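Local coordinates for hypothetical protein (Shewanella oneidensis, PDB 2OTM) that is of unknown function but, as a trimeric member of the YjgF-like family, may act as an endoribonuclease, at residues T5-L10 / G85-I90; E16-A21 / A76-K81; L50-Q55 / Y66-L71; G54-D59 / L100-S105. All blocks are in the same frame, centred on the assembly; numbering follows the deposited sequence.

Contact 1 (T5-L10 / G85-I90)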
loop_
_atom_site.group_PDB
_atom_site.type_symbol
_atom_site.label_atom_id
_atom_site.label_comp_id
_atom_site.label_asym_id
_atom_site.label_seq_id
_atom_site.Cartn_x
_atom_site.Cartn_y
_atom_site.Cartn_z
ATOM N N THR B 5 -28.176 12.235 4.201
ATOM C CA THR B 5 -26.907 12.355 3.518
ATOM C C THR B 5 -25.793 12.093 4.535
ATOM O O THR B 5 -26.016 12.185 5.747
ATOM C CB THR B 5 -26.715 13.776 2.987
ATOM O OG1 THR B 5 -26.833 14.685 4.084
ATOM C CG2 THR B 5 -27.745 14.153 1.858
ATOM N N PRO B 6 -24.572 11.805 4.055
ATOM C CA PRO B 6 -23.433 11.708 4.977
ATOM C C PRO B 6 -23.247 13.014 5.774
ATOM O O PRO B 6 -22.965 13.004 6.972
ATOM C CB PRO B 6 -22.249 11.434 4.031
ATOM C CG PRO B 6 -22.900 10.769 2.851
ATOM C CD PRO B 6 -24.172 11.548 2.668
ATOM N N GLU B 7 -23.480 14.130 5.114
ATOM C CA GLU B 7 -23.416 15.416 5.771
ATOM C C GLU B 7 -24.385 15.487 6.957
ATOM O O GLU B 7 -24.001 15.978 8.015
ATOM C CB GLU B 7 -23.681 16.543 4.788
ATOM C CG GLU B 7 -22.573 16.807 3.773
ATOM C CD GLU B 7 -22.634 15.951 2.499
ATOM O OE1 GLU B 7 -23.413 14.968 2.423
ATOM O OE2 GLU B 7 -21.849 16.277 1.569
ATOM N N SER B 8 -25.621 14.987 6.809
ATOM C CA SER B 8 -26.577 15.038 7.936
ATOM C C SER B 8 -26.105 14.167 9.098
ATOM O O SER B 8 -26.322 14.502 10.281
ATOM C CB SER B 8 -27.993 14.655 7.486
ATOM O OG SER B 8 -28.062 13.299 7.107
ATOM N N ARG B 9 -25.438 13.059 8.777
ATOM C CA ARG B 9 -24.936 12.157 9.806
ATOM C C ARG B 9 -23.762 12.765 10.571
ATOM O O ARG B 9 -23.613 12.540 11.789
ATOM C CB ARG B 9 -24.546 10.837 9.201
ATOM C CG ARG B 9 -25.735 10.047 8.665
ATOM C CD ARG B 9 -25.264 8.742 8.066
ATOM N NE ARG B 9 -26.276 8.139 7.213
ATOM C CZ ARG B 9 -26.248 8.046 5.879
ATOM N NH1 ARG B 9 -25.221 8.483 5.158
ATOM N NH2 ARG B 9 -27.277 7.468 5.255
ATOM N N LEU B 10 -22.922 13.521 9.864
ATOM C CA LEU B 10 -21.868 14.288 10.524
ATOM C C LEU B 10 -22.501 15.299 11.491
ATOM O O LEU B 10 -22.080 15.433 12.636
ATOM C CB LEU B 10 -20.985 15.014 9.491
ATOM C CG LEU B 10 -20.031 14.149 8.648
ATOM C CD1 LEU B 10 -19.569 14.893 7.405
ATOM C CD2 LEU B 10 -18.802 13.628 9.469
ATOM N N GLY B 85 -18.048 17.497 -3.773
ATOM C CA GLY B 85 -19.093 18.495 -3.515
ATOM C C GLY B 85 -20.164 18.016 -2.566
ATOM O O GLY B 85 -20.418 18.663 -1.538
ATOM N N GLU B 86 -20.808 16.906 -2.919
ATOM C CA GLU B 86 -21.848 16.288 -2.131
ATOM C C GLU B 86 -21.361 14.888 -1.870
ATOM O O GLU B 86 -21.106 14.141 -2.803
ATOM C CB GLU B 86 -23.155 16.267 -2.923
ATOM C CG GLU B 86 -23.829 17.631 -3.071
ATOM C CD GLU B 86 -24.418 18.145 -1.762
ATOM O OE1 GLU B 86 -24.862 17.330 -0.915
ATOM O OE2 GLU B 86 -24.432 19.376 -1.571
ATOM N N LEU B 87 -21.235 14.534 -0.595
ATOM C CA LEU B 87 -20.753 13.215 -0.215
ATOM C C LEU B 87 -21.733 12.111 -0.637
ATOM O O LEU B 87 -21.348 10.954 -0.713
ATOM C CB LEU B 87 -20.473 13.169 1.287
ATOM C CG LEU B 87 -19.234 13.936 1.787
ATOM C CD1 LEU B 87 -19.211 13.981 3.299
ATOM C CD2 LEU B 87 -17.927 13.323 1.250
ATOM N N SER B 88 -22.996 12.471 -0.910
ATOM C CA SER B 88 -23.953 11.524 -1.514
ATOM C C SER B 88 -23.520 10.973 -2.856
ATOM O O SER B 88 -24.033 9.970 -3.324
ATOM C CB SER B 88 -25.302 12.219 -1.730
ATOM O OG SER B 88 -25.872 12.537 -0.487
ATOM N N ARG B 89 -22.619 11.683 -3.510
ATOM C CA ARG B 89 -22.085 11.270 -4.815
ATOM C C ARG B 89 -21.154 10.059 -4.736
ATOM O O ARG B 89 -20.870 9.391 -5.746
ATOM C CB ARG B 89 -21.408 12.445 -5.498
ATOM C CG ARG B 89 -22.405 13.583 -5.819
ATOM C CD ARG B 89 -21.779 14.842 -6.412
ATOM N NE ARG B 89 -22.871 15.797 -6.668
ATOM C CZ ARG B 89 -22.802 17.130 -6.600
ATOM N NH1 ARG B 89 -21.673 17.755 -6.328
ATOM N NH2 ARG B 89 -23.898 17.855 -6.833
ATOM N N ILE B 90 -20.695 9.754 -3.540
ATOM C CA ILE B 90 -19.842 8.567 -3.345
ATOM C C ILE B 90 -20.683 7.297 -3.341
ATOM O O ILE B 90 -21.579 7.129 -2.500
ATOM C CB ILE B 90 -19.007 8.715 -2.068
ATOM C CG1 ILE B 90 -17.972 9.838 -2.271
ATOM C CG2 ILE B 90 -18.297 7.343 -1.659
ATOM C CD1 ILE B 90 -17.373 10.363 -1.030
HETATM O O HOH W 1 -24.480 14.786 -0.040
#
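T5 stands just ahead of helix 6-12 and turns its methyl to the loop that follows helix 62-84, T5 CG2 lying 3.4 Å from S88 OG. Its other branch serves the helix: OG1 lies between the backbone N and the carbonyl carbon (chi1 56°), where it accepts from S8 N and makes T5 the N-cap. A single torsion thus divides the work of the residue, hydroxyl to the helix end and methyl to the neighbouring loop. P6 follows with the flank of its ring, P6 CB resting 3.7 Å from L87 CB while CD borders S88 OG. E7 brings the polar element. Bent at chi2 (86°), its chain curls the carboxylate over L87, and E7 OE2 receives L87 N at 2.8 Å on its syn lone pair, in an almost straight bond (174° at the hydrogen); the same oxygen forms a salt bridge with K81 of helix 62-84. The second oxygen, E7 OE1, accepts at 2.7 Å from a water that also donates to E86 OE1 and accepts from S88 N. One turn beyond P6, L10 extends the apolar side, L10 CD1 lying 4.2 Å from L87 CD1. With an alanine in place of E7, L87 N would probably lose its acceptor, the water one of its anchors and K81 its mate. E7 OE2 and E86 OE1 approach to 4.0 Å, a repulsion probably eased by the shared water and the lysine, so that one carboxylate, E7, ties the helix start to the 3-10 turn despite an acidic neighbour.

Contact 2 (E16-A21 / A76-K81)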
loop_
_atom_site.group_PDB
_atom_site.type_symbol
_atom_site.label_atom_id
_atom_site.label_comp_id
_atom_site.label_asym_id
_atom_site.label_seq_id
_atom_site.Cartn_x
_atom_site.Cartn_y
_atom_site.Cartn_z
ATOM N N GLU B 16 -17.862 18.548 12.874
ATOM C CA GLU B 16 -17.681 19.574 11.867
ATOM C C GLU B 16 -16.491 19.137 11.038
ATOM O O GLU B 16 -15.492 18.697 11.594
ATOM C CB GLU B 16 -17.411 20.926 12.543
ATOM C CG GLU B 16 -17.767 22.138 11.703
ATOM N N LEU B 17 -16.592 19.261 9.719
ATOM C CA LEU B 17 -15.467 18.896 8.854
ATOM C C LEU B 17 -14.359 19.934 8.958
ATOM O O LEU B 17 -14.598 21.127 8.834
ATOM C CB LEU B 17 -15.901 18.728 7.400
ATOM C CG LEU B 17 -16.706 17.452 7.098
ATOM C CD1 LEU B 17 -17.233 17.495 5.672
ATOM C CD2 LEU B 17 -15.900 16.180 7.322
ATOM N N PRO B 18 -13.116 19.489 9.165
ATOM C CA PRO B 18 -12.062 20.488 9.216
ATOM C C PRO B 18 -11.754 21.041 7.846
ATOM O O PRO B 18 -12.177 20.485 6.843
ATOM C CB PRO B 18 -10.857 19.703 9.738
ATOM C CG PRO B 18 -11.102 18.336 9.347
ATOM C CD PRO B 18 -12.594 18.126 9.346
ATOM N N GLU B 19 -10.997 22.125 7.831
ATOM C CA GLU B 19 -10.415 22.646 6.611
ATOM C C GLU B 19 -9.392 21.633 6.117
ATOM O O GLU B 19 -8.698 21.015 6.911
ATOM C CB GLU B 19 -9.738 23.997 6.866
ATOM C CG GLU B 19 -10.686 25.057 7.417
ATOM N N VAL B 20 -9.329 21.455 4.804
ATOM C CA VAL B 20 -8.448 20.470 4.200
ATOM C C VAL B 20 -6.998 20.944 4.272
ATOM O O VAL B 20 -6.677 22.057 3.859
ATOM C CB VAL B 20 -8.838 20.202 2.737
ATOM C CG1 VAL B 20 -7.923 19.144 2.114
ATOM C CG2 VAL B 20 -10.297 19.783 2.665
ATOM N N ALA B 21 -6.121 20.103 4.804
ATOM C CA ALA B 21 -4.714 20.461 4.934
ATOM C C ALA B 21 -4.018 20.473 3.567
ATOM O O ALA B 21 -4.436 19.808 2.620
ATOM C CB ALA B 21 -4.001 19.510 5.864
ATOM N N ALA B 76 -9.894 13.066 6.163
ATOM C CA ALA B 76 -10.040 12.392 4.871
ATOM C C ALA B 76 -11.421 12.613 4.241
ATOM O O ALA B 76 -11.536 12.762 3.030
ATOM C CB ALA B 76 -9.745 10.877 5.015
ATOM N N ILE B 77 -12.463 12.599 5.060
ATOM C CA ILE B 77 -13.847 12.858 4.571
ATOM C C ILE B 77 -13.970 14.299 4.094
ATOM O O ILE B 77 -14.604 14.575 3.078
ATOM C CB ILE B 77 -14.883 12.529 5.663
ATOM C CG1 ILE B 77 -14.852 11.011 5.945
ATOM C CG2 ILE B 77 -16.296 12.958 5.239
ATOM C CD1 ILE B 77 -15.661 10.541 7.197
ATOM N N ALA B 78 -13.326 15.230 4.800
ATOM C CA ALA B 78 -13.278 16.614 4.346
ATOM C C ALA B 78 -12.636 16.686 2.956
ATOM O O ALA B 78 -13.097 17.425 2.072
ATOM C CB ALA B 78 -12.556 17.517 5.376
ATOM N N GLN B 79 -11.600 15.892 2.739
ATOM C CA GLN B 79 -10.912 15.888 1.459
ATOM C C GLN B 79 -11.850 15.376 0.365
ATOM O O GLN B 79 -11.893 15.923 -0.731
ATOM C CB GLN B 79 -9.682 14.976 1.552
ATOM C CG GLN B 79 -8.827 14.945 0.292
ATOM C CD GLN B 79 -8.204 16.275 0.055
ATOM O OE1 GLN B 79 -7.245 16.629 0.731
ATOM N NE2 GLN B 79 -8.764 17.045 -0.882
ATOM N N LEU B 80 -12.604 14.331 0.682
ATOM C CA LEU B 80 -13.533 13.734 -0.278
ATOM C C LEU B 80 -14.635 14.731 -0.606
ATOM O O LEU B 80 -15.038 14.847 -1.767
ATOM C CB LEU B 80 -14.146 12.443 0.271
ATOM C CG LEU B 80 -13.194 11.261 0.486
ATOM C CD1 LEU B 80 -13.969 10.109 1.075
ATOM C CD2 LEU B 80 -12.488 10.866 -0.819
ATOM N N LYS B 81 -15.114 15.445 0.405
ATOM C CA LYS B 81 -16.176 16.423 0.175
ATOM C C LYS B 81 -15.717 17.553 -0.737
ATOM O O LYS B 81 -16.489 18.071 -1.559
ATOM C CB LYS B 81 -16.671 17.036 1.483
ATOM C CG LYS B 81 -17.803 18.067 1.245
ATOM C CD LYS B 81 -18.825 18.079 2.340
ATOM C CE LYS B 81 -19.842 19.220 2.144
ATOM N NZ LYS B 81 -20.959 18.897 1.190
HETATM O O HOH W 2 -5.076 17.183 2.127
#
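I77 opens the helical side of this contact by meeting L17 at about a right angle, I77 CG2 lying 3.9 Å from L17 CD2. The next residue, A78, is where the irregular segment 16-21 comes down on the helix. A78 CB lies 3.3 Å from P18 O and 4.0 Å from P18 CD, while CG2 of V20 approaches the carbonyl oxygen of A78 itself. A methyl is small enough for the loop backbone to ride close to the helix here. Q79, bent at chi2 (66°), brings its amide back toward V20 and crosses it; the 2.9 Å between V20 CG1 and Q79 OE1 is very short for carbon and oxygen, and its exact value is doubtful. Q79 OE1 also accepts from a water at 2.6 Å, which in turn donates to A21 O. K81 contributes its aliphatic part, K81 CD lying 3.7 Å from L17 CD1, whereas NZ leads away to G85 O and to the carboxylate of E7. No direct hydrogen bond joins the segments: methyl and methylene contacts hold the loop after helix 6-12 against helix 62-84, and polarity enters through a single water bridge at one end and a lysine that spends its charge elsewhere.

Contact 3 (L50-Q55 / Y66-L71)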
loop_
_atom_site.group_PDB
_atom_site.type_symbol
_atom_site.label_atom_id
_atom_site.label_comp_id
_atom_site.label_asym_id
_atom_site.label_seq_id
_atom_site.Cartn_x
_atom_site.Cartn_y
_atom_site.Cartn_z
ATOM N N LEU B 50 -1.813 19.487 14.613
ATOM C CA LEU B 50 -1.638 18.040 14.561
ATOM C C LEU B 50 -1.750 17.546 15.982
ATOM O O LEU B 50 -0.889 17.806 16.813
ATOM C CB LEU B 50 -0.291 17.670 13.951
ATOM C CG LEU B 50 -0.065 16.174 13.785
ATOM C CD1 LEU B 50 -1.172 15.595 12.939
ATOM C CD2 LEU B 50 1.329 15.904 13.190
ATOM N N LEU B 51 -2.842 16.865 16.278
ATOM C CA LEU B 51 -3.219 16.628 17.659
ATOM C C LEU B 51 -2.482 15.471 18.312
ATOM O O LEU B 51 -2.342 15.455 19.529
ATOM C CB LEU B 51 -4.716 16.447 17.752
ATOM C CG LEU B 51 -5.477 17.143 18.859
ATOM C CD1 LEU B 51 -5.254 18.666 18.787
ATOM C CD2 LEU B 51 -6.952 16.799 18.695
ATOM N N TYR B 52 -2.007 14.534 17.507
ATOM C CA TYR B 52 -1.341 13.321 17.997
ATOM C C TYR B 52 0.010 13.139 17.336
ATOM O O TYR B 52 0.103 12.887 16.133
ATOM C CB TYR B 52 -2.194 12.114 17.707
ATOM C CG TYR B 52 -3.562 12.189 18.326
ATOM C CD1 TYR B 52 -3.779 11.715 19.596
ATOM C CD2 TYR B 52 -4.620 12.741 17.652
ATOM C CE1 TYR B 52 -5.035 11.764 20.176
ATOM C CE2 TYR B 52 -5.894 12.820 18.233
ATOM C CZ TYR B 52 -6.085 12.315 19.483
ATOM O OH TYR B 52 -7.328 12.376 20.075
ATOM N N GLN B 53 1.046 13.295 18.140
ATOM C CA GLN B 53 2.407 13.148 17.668
ATOM C C GLN B 53 3.184 12.252 18.587
ATOM O O GLN B 53 3.507 12.628 19.713
ATOM C CB GLN B 53 3.086 14.499 17.621
ATOM C CG GLN B 53 2.427 15.485 16.685
ATOM C CD GLN B 53 3.052 16.852 16.800
ATOM O OE1 GLN B 53 4.233 17.011 16.574
ATOM N NE2 GLN B 53 2.250 17.845 17.108
ATOM N N GLY B 54 3.467 11.054 18.121
ATOM C CA GLY B 54 4.148 10.097 18.932
ATOM C C GLY B 54 3.773 8.690 18.504
ATOM O O GLY B 54 3.398 8.470 17.370
ATOM N N GLN B 55 3.848 7.756 19.449
ATOM C CA GLN B 55 3.782 6.347 19.151
ATOM C C GLN B 55 2.751 5.646 20.033
ATOM O O GLN B 55 2.702 5.866 21.256
ATOM C CB GLN B 55 5.144 5.763 19.438
ATOM C CG GLN B 55 5.313 4.314 19.086
ATOM C CD GLN B 55 6.747 3.876 19.310
ATOM O OE1 GLN B 55 7.188 3.767 20.435
ATOM N NE2 GLN B 55 7.467 3.643 18.253
ATOM N N TYR B 66 -7.419 5.231 18.715
ATOM C CA TYR B 66 -8.753 5.142 18.098
ATOM C C TYR B 66 -9.265 6.542 17.750
ATOM O O TYR B 66 -9.714 6.810 16.644
ATOM C CB TYR B 66 -9.711 4.471 19.068
ATOM C CG TYR B 66 -11.114 4.288 18.551
ATOM C CD1 TYR B 66 -12.016 5.334 18.555
ATOM C CD2 TYR B 66 -11.545 3.058 18.053
ATOM C CE1 TYR B 66 -13.334 5.166 18.065
ATOM C CE2 TYR B 66 -12.860 2.889 17.586
ATOM C CZ TYR B 66 -13.732 3.946 17.587
ATOM O OH TYR B 66 -15.012 3.778 17.082
ATOM N N ALA B 67 -9.172 7.433 18.719
ATOM C CA ALA B 67 -9.591 8.841 18.544
ATOM C C ALA B 67 -8.766 9.502 17.440
ATOM O O ALA B 67 -9.305 10.280 16.610
ATOM C CB ALA B 67 -9.442 9.576 19.864
ATOM N N ALA B 68 -7.465 9.165 17.387
ATOM C CA ALA B 68 -6.599 9.732 16.366
ATOM C C ALA B 68 -6.983 9.281 14.968
ATOM O O ALA B 68 -7.043 10.079 14.047
ATOM C CB ALA B 68 -5.159 9.360 16.634
ATOM N N CYS B 69 -7.265 7.999 14.807
ATOM C CA CYS B 69 -7.656 7.487 13.491
ATOM C C CYS B 69 -9.010 7.995 13.067
ATOM O O CYS B 69 -9.270 8.189 11.861
ATOM C CB CYS B 69 -7.639 5.984 13.487
ATOM S SG CYS B 69 -5.954 5.298 13.645
ATOM N N ARG B 70 -9.877 8.204 14.048
ATOM C CA ARG B 70 -11.180 8.829 13.790
ATOM C C ARG B 70 -10.977 10.257 13.264
ATOM O O ARG B 70 -11.611 10.658 12.278
ATOM C CB ARG B 70 -12.033 8.797 15.063
ATOM C CG ARG B 70 -13.436 9.377 14.945
ATOM C CD ARG B 70 -14.192 9.243 16.282
ATOM N NE ARG B 70 -15.488 9.958 16.284
ATOM C CZ ARG B 70 -16.665 9.439 15.909
ATOM N NH1 ARG B 70 -16.769 8.198 15.476
ATOM N NH2 ARG B 70 -17.757 10.178 15.961
ATOM N N LEU B 71 -10.111 11.035 13.906
ATOM C CA LEU B 71 -9.882 12.416 13.498
ATOM C C LEU B 71 -9.205 12.492 12.120
ATOM O O LEU B 71 -9.570 13.331 11.289
ATOM C CB LEU B 71 -9.064 13.161 14.547
ATOM C CG LEU B 71 -8.835 14.649 14.367
ATOM C CD1 LEU B 71 -10.142 15.440 14.130
ATOM C CD2 LEU B 71 -8.011 15.172 15.558
#
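A68 sets its methyl over one face of the Y52 ring, A68 CB 3.7 Å from the ring centroid and 17° off the ring normal, a CH-pi contact displaced somewhat toward the CG-CD2 side. Two more helix residues complete the first shell around the ring. L71 reaches it near its plane, with L71 CD2 4.1 Å from Y52 CE2, and A67 CB lies 3.5 Å from Y52 OH. L51 adds an apolar touch, crossing L71 at about a right angle with L51 CD2 and L71 CD2 3.7 Å apart. The ring gets there because CG of Y52 is anti to its carbonyl carbon (chi1 -58°), which carries the phenol across successive turns of the helix. Within the loop, Q53 NE2 donates to L50 O at 3.2 Å. In the next shell, Y60 meets the Y52 ring edge-to-face and holds Q53 N through its hydroxyl, while backbone hydrogen bonds tie L51 to P44 and Y52 to L145. Farther out, Y66 and R70 bind D118 and E122 of helix 109-124 on another flank, whereas A68, besides meeting Y52, touches C146 of strand 146-153, as does C69. The loop 50-55 lies against helix 62-84 and beside strand 45-46, where L46 touches both L51 and L71.

Contact 4 (G54-D59 / L100-S105). With NA (sodium ion), chain H.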
loop_
_atom_site.group_PDB
_atom_site.type_symbol
_atom_site.label_atom_id
_atom_site.label_comp_id
_atom_site.label_asym_id
_atom_site.label_seq_id
_atom_site.Cartn_x
_atom_site.Cartn_y
_atom_site.Cartn_z
ATOM N N GLY B 54 3.467 11.054 18.121
ATOM C CA GLY B 54 4.148 10.097 18.932
ATOM C C GLY B 54 3.773 8.690 18.504
ATOM O O GLY B 54 3.398 8.470 17.370
ATOM N N GLN B 55 3.848 7.756 19.449
ATOM C CA GLN B 55 3.782 6.347 19.151
ATOM C C GLN B 55 2.751 5.646 20.033
ATOM O O GLN B 55 2.702 5.866 21.256
ATOM C CB GLN B 55 5.144 5.763 19.438
ATOM C CG GLN B 55 5.313 4.314 19.086
ATOM C CD GLN B 55 6.747 3.876 19.310
ATOM O OE1 GLN B 55 7.188 3.767 20.435
ATOM N NE2 GLN B 55 7.467 3.643 18.253
ATOM N N LEU B 56 1.964 4.772 19.422
ATOM C CA LEU B 56 0.967 3.971 20.151
ATOM C C LEU B 56 1.629 3.025 21.124
ATOM O O LEU B 56 2.563 2.293 20.776
ATOM C CB LEU B 56 0.142 3.141 19.165
ATOM C CG LEU B 56 -1.194 2.662 19.683
ATOM C CD1 LEU B 56 -2.099 3.896 19.894
ATOM C CD2 LEU B 56 -1.806 1.612 18.700
ATOM N N GLY B 57 1.156 3.024 22.364
ATOM C CA GLY B 57 1.726 2.190 23.391
ATOM C C GLY B 57 2.843 2.834 24.186
ATOM O O GLY B 57 3.194 2.359 25.270
ATOM N N ALA B 58 3.430 3.900 23.656
ATOM C CA ALA B 58 4.471 4.637 24.360
ATOM C C ALA B 58 3.956 6.028 24.808
ATOM O O ALA B 58 4.034 6.388 25.990
ATOM C CB ALA B 58 5.745 4.767 23.439
ATOM N N ASP B 59 3.437 6.796 23.856
ATOM C CA ASP B 59 2.935 8.126 24.090
ATOM C C ASP B 59 1.420 8.179 24.145
ATOM O O ASP B 59 0.867 9.109 24.759
ATOM C CB ASP B 59 3.399 9.064 22.966
ATOM C CG ASP B 59 4.886 9.042 22.781
ATOM O OD1 ASP B 59 5.590 9.356 23.760
ATOM O OD2 ASP B 59 5.344 8.648 21.689
ATOM N N LEU B 100 0.184 3.483 11.326
ATOM C CA LEU B 100 0.401 3.939 12.696
ATOM C C LEU B 100 1.829 3.760 13.104
ATOM O O LEU B 100 2.485 2.821 12.672
ATOM C CB LEU B 100 -0.497 3.171 13.682
ATOM C CG LEU B 100 -2.012 3.418 13.521
ATOM C CD1 LEU B 100 -2.687 2.310 12.750
ATOM C CD2 LEU B 100 -2.699 3.591 14.856
ATOM N N ASN B 101 2.303 4.626 13.995
ATOM C CA ASN B 101 3.581 4.387 14.667
ATOM C C ASN B 101 3.258 3.685 15.980
ATOM O O ASN B 101 2.509 4.241 16.796
ATOM C CB ASN B 101 4.308 5.706 14.951
ATOM C CG ASN B 101 5.709 5.483 15.488
ATOM O OD1 ASN B 101 6.128 4.335 15.727
ATOM N ND2 ASN B 101 6.432 6.566 15.695
ATOM N N VAL B 102 3.782 2.451 16.152
ATOM C CA VAL B 102 3.362 1.561 17.244
ATOM C C VAL B 102 4.610 1.015 17.944
ATOM O O VAL B 102 5.560 0.561 17.310
ATOM C CB VAL B 102 2.454 0.392 16.704
ATOM C CG1 VAL B 102 1.957 -0.506 17.839
ATOM C CG2 VAL B 102 1.267 0.962 15.935
ATOM N N HIS B 103 4.595 1.090 19.271
ATOM C CA HIS B 103 5.664 0.530 20.084
ATOM C C HIS B 103 5.583 -1.010 20.109
ATOM O O HIS B 103 4.513 -1.569 20.048
ATOM C CB HIS B 103 5.504 1.050 21.490
ATOM C CG HIS B 103 6.658 0.721 22.363
ATOM N ND1 HIS B 103 6.652 -0.354 23.217
ATOM C CD2 HIS B 103 7.877 1.295 22.474
ATOM C CE1 HIS B 103 7.810 -0.408 23.851
ATOM N NE2 HIS B 103 8.573 0.582 23.421
ATOM N N GLN B 104 6.720 -1.677 20.226
ATOM C CA GLN B 104 6.767 -3.146 20.228
ATOM C C GLN B 104 5.855 -3.796 21.266
ATOM O O GLN B 104 5.343 -4.886 21.058
ATOM C CB GLN B 104 8.205 -3.630 20.453
ATOM C CG GLN B 104 8.858 -3.087 21.714
ATOM N N SER B 105 5.660 -3.132 22.388
ATOM C CA SER B 105 4.826 -3.684 23.478
ATOM C C SER B 105 3.319 -3.697 23.178
ATOM O O SER B 105 2.526 -4.124 24.019
ATOM C CB SER B 105 5.050 -2.856 24.746
ATOM O OG SER B 105 4.571 -1.515 24.581
HETATM NA NA NA H . 0.489 10.159 26.785
HETATM O O HOH W 3 1.645 11.764 25.144
#
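Q55 runs across N101 and H103, and each atom of its side chain finds something there. Q55 CB lies 4.0 Å from N101 CG. With CG anti to the backbone N (chi1 -175°) and the chain extended past it, Q55 CG passes H103 N at 3.3 Å and CD comes over the same backbone. At the fork Q55 OE1 meets the edge of the imidazole in its plane, 3.3 Å from H103 CD2. On the other branch, Q55 NE2 donates to N101 OD1 at 2.9 Å, with OD1 in the amide plane of Q55. The two amide planes stand 87° apart, and the donor sits above the carbonyl plane of N101, off its lone pairs. With an alanine at Q55, N101 OD1 would probably be left without this donor and a gap would open beside the H103 edge. Alongside, the backbones form a single parallel beta bridge: L56 N donates to N101 O (2.7 Å), and H103 N to L56 O (2.8 Å). H103 is further fixed by S105, whose N donates to ND1. Q55 N donates to D59 OD2, closing a turn. The sodium ion is coordinated by D59 O at 2.3 Å, with a water as another ligand. The bridge joins the approach to helix 62-84 to the chain just after strand 92-100; L56 packs on H109 and A112 of helix 109-124, and V102 meets V139 of a second subunit, so the junction also touches a subunit interface.

Three of the four contacts gather on one long helix or the loop that leaves it: contacts 2 and 3 lie on helix 62-84, their centres about 16 Å apart, and contact 1 uses the loop beyond. Contacts 1 and 2, centres about 12 Å apart, merge into one patch through the E7-K81 salt bridge and L10 packing on L17; a glycerol about 4 Å from the side chains of E7 and L17 probably comes from the crystallisation liquor. Contact 4 joins on through contact 3, centres about 11 Å apart, by sharing G54 and Q55 and by C69 touching L100. Its sodium ion lies about 8 Å from the Y52 side chain. Contacts 1 and 4 have centres about 33 Å apart, across the chain's centre.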